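PDB 3I8B: xylulose kinase from Bifidobacterium adolescentis ATCC 15703, which probably phosphorylates D-xylulose with ATP to give D-xylulose 5-phosphate, as a member of the FGGY family of carbohydrate kinases. Local coordinates for residues A[5-10]-A[468-473]; A[18-23]-A[30-35]. One frame throughout, in Å; residues are numbered along the deposited sequence.

Contact 1. Residues A[5-10]-A[468-473]; sequences TLVAGV and QAAWVL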
loop_
_atom_site.group_PDB
_atom_site.type_symbol
_atom_site.label_atom_id
_atom_site.label_comp_id
_atom_site.label_asym_id
_atom_site.label_seq_id
_atom_site.Cartn_x
_atom_site.Cartn_y
_atom_site.Cartn_z
ATOM N N THR A 5 -3.891 9.223 -29.292
ATOM C CA THR A 5 -3.170 9.631 -28.088
ATOM C C THR A 5 -3.018 8.468 -27.106
ATOM O O THR A 5 -3.995 7.845 -26.709
ATOM C CB THR A 5 -3.875 10.799 -27.406
ATOM O OG1 THR A 5 -4.142 11.802 -28.389
ATOM C CG2 THR A 5 -2.984 11.417 -26.291
ATOM N N LEU A 6 -1.774 8.182 -26.741
ATOM C CA LEU A 6 -1.449 7.058 -25.884
ATOM C C LEU A 6 -0.796 7.575 -24.606
ATOM O O LEU A 6 -0.108 8.595 -24.626
ATOM C CB LEU A 6 -0.466 6.132 -26.602
ATOM C CG LEU A 6 -0.947 5.386 -27.855
ATOM C CD1 LEU A 6 0.185 4.521 -28.424
ATOM C CD2 LEU A 6 -2.173 4.525 -27.527
ATOM N N VAL A 7 -1.029 6.871 -23.505
ATOM C CA VAL A 7 -0.275 7.070 -22.275
ATOM C C VAL A 7 0.327 5.724 -21.870
ATOM O O VAL A 7 0.044 4.678 -22.486
ATOM C CB VAL A 7 -1.142 7.627 -21.102
ATOM C CG1 VAL A 7 -1.669 9.025 -21.420
ATOM C CG2 VAL A 7 -2.276 6.687 -20.784
ATOM N N ALA A 8 1.159 5.744 -20.835
ATOM C CA ALA A 8 1.767 4.512 -20.356
ATOM C C ALA A 8 1.678 4.482 -18.846
ATOM O O ALA A 8 2.022 5.457 -18.173
ATOM C CB ALA A 8 3.205 4.417 -20.811
ATOM N N GLY A 9 1.174 3.374 -18.323
ATOM C CA GLY A 9 1.139 3.148 -16.892
ATOM C C GLY A 9 2.231 2.149 -16.586
ATOM O O GLY A 9 2.281 1.056 -17.174
ATOM N N VAL A 10 3.135 2.539 -15.695
ATOM C CA VAL A 10 4.203 1.657 -15.257
ATOM C C VAL A 10 3.886 1.178 -13.852
ATOM O O VAL A 10 3.489 1.973 -12.982
ATOM C CB VAL A 10 5.581 2.357 -15.270
ATOM C CG1 VAL A 10 6.669 1.384 -14.871
ATOM C CG2 VAL A 10 5.874 2.941 -16.648
ATOM N N GLN A 468 -3.884 8.021 -14.382
ATOM C CA GLN A 468 -3.382 9.263 -13.809
ATOM C C GLN A 468 -2.623 10.066 -14.850
ATOM O O GLN A 468 -2.722 11.292 -14.889
ATOM C CB GLN A 468 -2.490 8.990 -12.595
ATOM C CG GLN A 468 -1.920 10.263 -11.949
ATOM C CD GLN A 468 -0.685 9.959 -11.101
ATOM O OE1 GLN A 468 0.370 9.610 -11.630
ATOM N NE2 GLN A 468 -0.820 10.086 -9.777
ATOM N N ALA A 469 -1.856 9.380 -15.687
ATOM C CA ALA A 469 -1.148 10.064 -16.774
ATOM C C ALA A 469 -2.152 10.673 -17.764
ATOM O O ALA A 469 -1.978 11.806 -18.222
ATOM C CB ALA A 469 -0.202 9.109 -17.487
ATOM N N ALA A 470 -3.202 9.921 -18.090
ATOM C CA ALA A 470 -4.262 10.453 -18.956
ATOM C C ALA A 470 -5.003 11.634 -18.299
ATOM O O ALA A 470 -5.355 12.624 -18.954
ATOM C CB ALA A 470 -5.225 9.357 -19.360
ATOM N N TRP A 471 -5.220 11.541 -17.000
ATOM C CA TRP A 471 -5.826 12.631 -16.235
ATOM C C TRP A 471 -5.001 13.923 -16.341
ATOM O O TRP A 471 -5.536 14.989 -16.678
ATOM C CB TRP A 471 -5.965 12.196 -14.772
ATOM C CG TRP A 471 -6.759 13.123 -13.867
ATOM C CD1 TRP A 471 -7.496 14.222 -14.228
ATOM C CD2 TRP A 471 -6.927 12.975 -12.451
ATOM N NE1 TRP A 471 -8.095 14.779 -13.111
ATOM C CE2 TRP A 471 -7.761 14.024 -12.011
ATOM C CE3 TRP A 471 -6.448 12.054 -11.514
ATOM C CZ2 TRP A 471 -8.122 14.177 -10.665
ATOM C CZ3 TRP A 471 -6.798 12.209 -10.182
ATOM C CH2 TRP A 471 -7.630 13.263 -9.770
ATOM N N VAL A 472 -3.705 13.826 -16.060
ATOM C CA VAL A 472 -2.803 14.975 -16.145
ATOM C C VAL A 472 -2.759 15.520 -17.583
ATOM O O VAL A 472 -2.885 16.725 -17.817
ATOM C CB VAL A 472 -1.360 14.613 -15.681
ATOM C CG1 VAL A 472 -0.426 15.789 -15.901
ATOM C CG2 VAL A 472 -1.364 14.189 -14.204
ATOM N N LEU A 473 -2.588 14.623 -18.545
ATOM C CA LEU A 473 -2.536 15.013 -19.945
ATOM C C LEU A 473 -3.792 15.765 -20.394
ATOM O O LEU A 473 -3.703 16.688 -21.200
ATOM C CB LEU A 473 -2.307 13.781 -20.823
ATOM C CG LEU A 473 -2.269 13.937 -22.346
ATOM C CD1 LEU A 473 -1.202 14.951 -22.813
ATOM C CD2 LEU A 473 -2.040 12.582 -22.990
#
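The N-terminal sheet of this FGGY kinase, an actin-like ATPase fold, receives helix 460-474 on one face here, with Val7 of strand 6-12 packed against Ala469, Ala470 and Leu473. The short strand and helix segments approach to 7.9 Å between axes, with an angle of 139° between their N-to-C directions. Val7 is the hub. Its CB meets the methyl of Ala469 at 4.0 Å, while CG1, placed beside its own backbone N and anti to the carbonyl carbon (chi1 -64°), presses on the helix backbone, 3.8 Å from Ala470 N. The same methyl also lies 4.1 Å from Ala470 CB and 3.9 Å from Leu473 CD2. Little more than one turn of helix therefore brings three residues around a single branched side chain. Farther toward the strand's start, Thr5 and Leu473 reach toward each other tip to tip, Thr5 CG2 lying 3.6 Å from Leu473 CD2. The Leu473 branch thus bridges Thr5 and Val7, which point to the same side of the chain, whereas Leu6 between them turns away to pack on Val21. On a side of the helix turned away from Val7, Gln468 bonds through OE1 with Gly271 N of strand 267-273, a polar attachment of the same helix to the same sheet. Between the two segments themselves the contact is apolar: small alanines let the helix settle close to Val7, the backbone groups of Val7 are engaged within the sheet with Thr22, and cohesion comes from methyl packing, from a buried centre at Val7 to the exposed Thr5.

Contact 2. Residues A[18-23]-A[30-35]; sequences KVRVTD and VRFGQA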
loop_
_atom_site.group_PDB
_atom_site.type_symbol
_atom_site.label_atom_id
_atom_site.label_comp_id
_atom_site.label_asym_id
_atom_site.label_seq_id
_atom_site.Cartn_x
_atom_site.Cartn_y
_atom_site.Cartn_z
ATOM N N LYS A 18 5.930 -3.823 -14.954
ATOM C CA LYS A 18 4.970 -3.953 -16.050
ATOM C C LYS A 18 4.820 -2.608 -16.733
ATOM O O LYS A 18 4.856 -1.570 -16.066
ATOM C CB LYS A 18 3.621 -4.433 -15.531
ATOM C CG LYS A 18 3.658 -5.876 -15.041
ATOM C CD LYS A 18 2.479 -6.178 -14.158
ATOM C CE LYS A 18 2.483 -7.642 -13.743
ATOM N NZ LYS A 18 1.513 -7.814 -12.629
ATOM N N VAL A 19 4.671 -2.622 -18.057
ATOM C CA VAL A 19 4.443 -1.390 -18.816
ATOM C C VAL A 19 3.184 -1.530 -19.665
ATOM O O VAL A 19 3.116 -2.373 -20.560
ATOM C CB VAL A 19 5.631 -1.037 -19.728
ATOM C CG1 VAL A 19 5.292 0.182 -20.577
ATOM C CG2 VAL A 19 6.895 -0.771 -18.906
ATOM N N ARG A 20 2.176 -0.722 -19.373
ATOM C CA ARG A 20 0.924 -0.807 -20.098
ATOM C C ARG A 20 0.678 0.425 -20.976
ATOM O O ARG A 20 0.179 1.461 -20.520
ATOM C CB ARG A 20 -0.230 -1.011 -19.130
ATOM C CG ARG A 20 -1.531 -1.464 -19.788
ATOM C CD ARG A 20 -2.619 -1.372 -18.746
ATOM N NE ARG A 20 -3.887 -2.005 -19.087
ATOM C CZ ARG A 20 -4.892 -1.396 -19.711
ATOM N NH1 ARG A 20 -4.760 -0.142 -20.127
ATOM N NH2 ARG A 20 -6.025 -2.050 -19.932
ATOM N N VAL A 21 1.029 0.315 -22.247
ATOM C CA VAL A 21 0.725 1.392 -23.178
ATOM C C VAL A 21 -0.785 1.397 -23.399
ATOM O O VAL A 21 -1.381 0.374 -23.772
ATOM C CB VAL A 21 1.491 1.225 -24.493
ATOM C CG1 VAL A 21 1.165 2.375 -25.447
ATOM C CG2 VAL A 21 2.995 1.138 -24.222
ATOM N N THR A 22 -1.430 2.527 -23.147
ATOM C CA THR A 22 -2.885 2.503 -23.164
ATOM C C THR A 22 -3.520 3.714 -23.832
ATOM O O THR A 22 -2.936 4.799 -23.881
ATOM C CB THR A 22 -3.497 2.210 -21.736
ATOM O OG1 THR A 22 -4.310 3.289 -21.270
ATOM C CG2 THR A 22 -2.441 1.907 -20.737
ATOM N N ASP A 23 -4.727 3.506 -24.349
ATOM C CA ASP A 23 -5.487 4.565 -25.007
ATOM C C ASP A 23 -5.932 5.603 -23.982
ATOM O O ASP A 23 -6.624 5.276 -23.016
ATOM C CB ASP A 23 -6.691 3.948 -25.711
ATOM C CG ASP A 23 -7.458 4.951 -26.541
ATOM O OD1 ASP A 23 -8.129 5.821 -25.957
ATOM O OD2 ASP A 23 -7.386 4.862 -27.778
ATOM N N VAL A 30 -3.201 -1.221 -25.385
ATOM C CA VAL A 30 -2.697 -1.118 -26.751
ATOM C C VAL A 30 -1.477 -2.021 -26.872
ATOM O O VAL A 30 -1.429 -2.886 -27.737
ATOM C CB VAL A 30 -2.378 0.350 -27.117
ATOM C CG1 VAL A 30 -1.754 0.465 -28.513
ATOM C CG2 VAL A 30 -3.650 1.184 -27.046
ATOM N N ARG A 31 -0.508 -1.855 -25.976
ATOM C CA ARG A 31 0.625 -2.788 -25.897
ATOM C C ARG A 31 0.963 -3.066 -24.434
ATOM O O ARG A 31 0.576 -2.304 -23.546
ATOM C CB ARG A 31 1.854 -2.236 -26.616
ATOM C CG ARG A 31 1.540 -1.639 -27.985
ATOM C CD ARG A 31 2.801 -1.288 -28.772
ATOM N NE ARG A 31 3.519 -0.142 -28.214
ATOM C CZ ARG A 31 3.326 1.131 -28.569
ATOM N NH1 ARG A 31 2.412 1.463 -29.484
ATOM N NH2 ARG A 31 4.047 2.084 -27.994
ATOM N N PHE A 32 1.685 -4.151 -24.186
ATOM C CA PHE A 32 2.044 -4.542 -22.814
ATOM C C PHE A 32 3.398 -5.226 -22.801
ATOM O O PHE A 32 3.802 -5.842 -23.794
ATOM C CB PHE A 32 0.978 -5.467 -22.238
ATOM C CG PHE A 32 1.178 -5.809 -20.776
ATOM C CD1 PHE A 32 1.796 -6.996 -20.403
ATOM C CD2 PHE A 32 0.692 -4.975 -19.786
ATOM C CE1 PHE A 32 1.968 -7.319 -19.061
ATOM C CE2 PHE A 32 0.853 -5.290 -18.442
ATOM C CZ PHE A 32 1.490 -6.465 -18.082
ATOM N N GLY A 33 4.105 -5.107 -21.680
ATOM C CA GLY A 33 5.410 -5.730 -21.527
ATOM C C GLY A 33 5.749 -5.870 -20.053
ATOM O O GLY A 33 5.236 -5.122 -19.214
ATOM N N GLN A 34 6.612 -6.827 -19.728
ATOM C CA GLN A 34 6.861 -7.167 -18.332
ATOM C C GLN A 34 8.234 -7.823 -18.196
ATOM O O GLN A 34 8.679 -8.545 -19.097
ATOM C CB GLN A 34 5.753 -8.107 -17.822
ATOM C CG GLN A 34 5.974 -8.672 -16.411
ATOM C CD GLN A 34 4.834 -9.574 -15.944
ATOM O OE1 GLN A 34 5.034 -10.468 -15.119
ATOM N NE2 GLN A 34 3.638 -9.335 -16.461
ATOM N N ALA A 35 8.906 -7.557 -17.078
ATOM C CA ALA A 35 10.203 -8.163 -16.795
ATOM C C ALA A 35 10.343 -8.392 -15.298
ATOM O O ALA A 35 9.714 -7.695 -14.506
ATOM C CB ALA A 35 11.325 -7.281 -17.300
#
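Phe32 turns its CG anti to the backbone N (chi1 -174°), which swings the ring along the strand toward Lys18, whose own CG lies beside its backbone N (chi1 -69°) before an extended chain; the two side chains meet obliquely, Lys18 CG 3.8 Å from Phe32 CZ. Gln34 runs alongside Lys18 in the same direction, its NE2 3.4 Å from Lys18 CE and also at the edge of the Phe32 ring, in its plane. The Arg20 side chain runs at about a right angle to that of Phe32 and meets the ring edge with CB. These four side chains share one face of the beta hairpin made by strands 16-23 and 29-36. On the other face Arg31, bent midway along its chain, lays one side of its guanidinium against Val21, with CG1 of Val21 3.9 Å from Arg31 NH2. Val19 and Gly33 form a hydrogen-bonded antiparallel pair, Val19 N to Gly33 O at 2.8 Å being the straighter of its two bonds (165° at the hydrogen). Val30 and Arg31 opposite Val21 make a classic beta bulge: Val21 O accepts from Val30 N at 2.9 Å and from Arg31 N at 3.3 Å, while Val21 N gives only a weak bond to Arg31 O. Val30 CG2 then packs 3.7 Å from Asp23 N. Both long cations serve two ends: the aliphatic stem of Lys18 packs on Phe32 and Gln34, beside Asp11, predicted to matter for activity, while the Arg31 guanidinium on Val21 bonds outward to Asp64, Ala59 and Gly61. The salt bridge of Lys18 NZ to Glu459 links the hairpin to the chain just before helix 460-474.

Overall arrangement
The centres of contacts 1 and 2 lie 12 Å apart on the same N-terminal sheet, where strand order runs 29-36, 16-23, 6-12, 65-72, 267-273. Contact 2 pairs the edge strand 29-36 with its neighbour 16-23; contact 1 places helix 460-474 over the adjoining strand 6-12. Strands 6-12 and 16-23 are neighbours, probably bonded from Val7 O to Thr22 N and from Gly9 O to Arg20 N, and Leu6 packs on Val30 as well. Along the chain the hairpin is nested within the long loop that contact 1 closes. A late helix thus returns to the first strands, so a helix belonging by sequence to the C-terminal FGGY region packs on the N-terminal sheet.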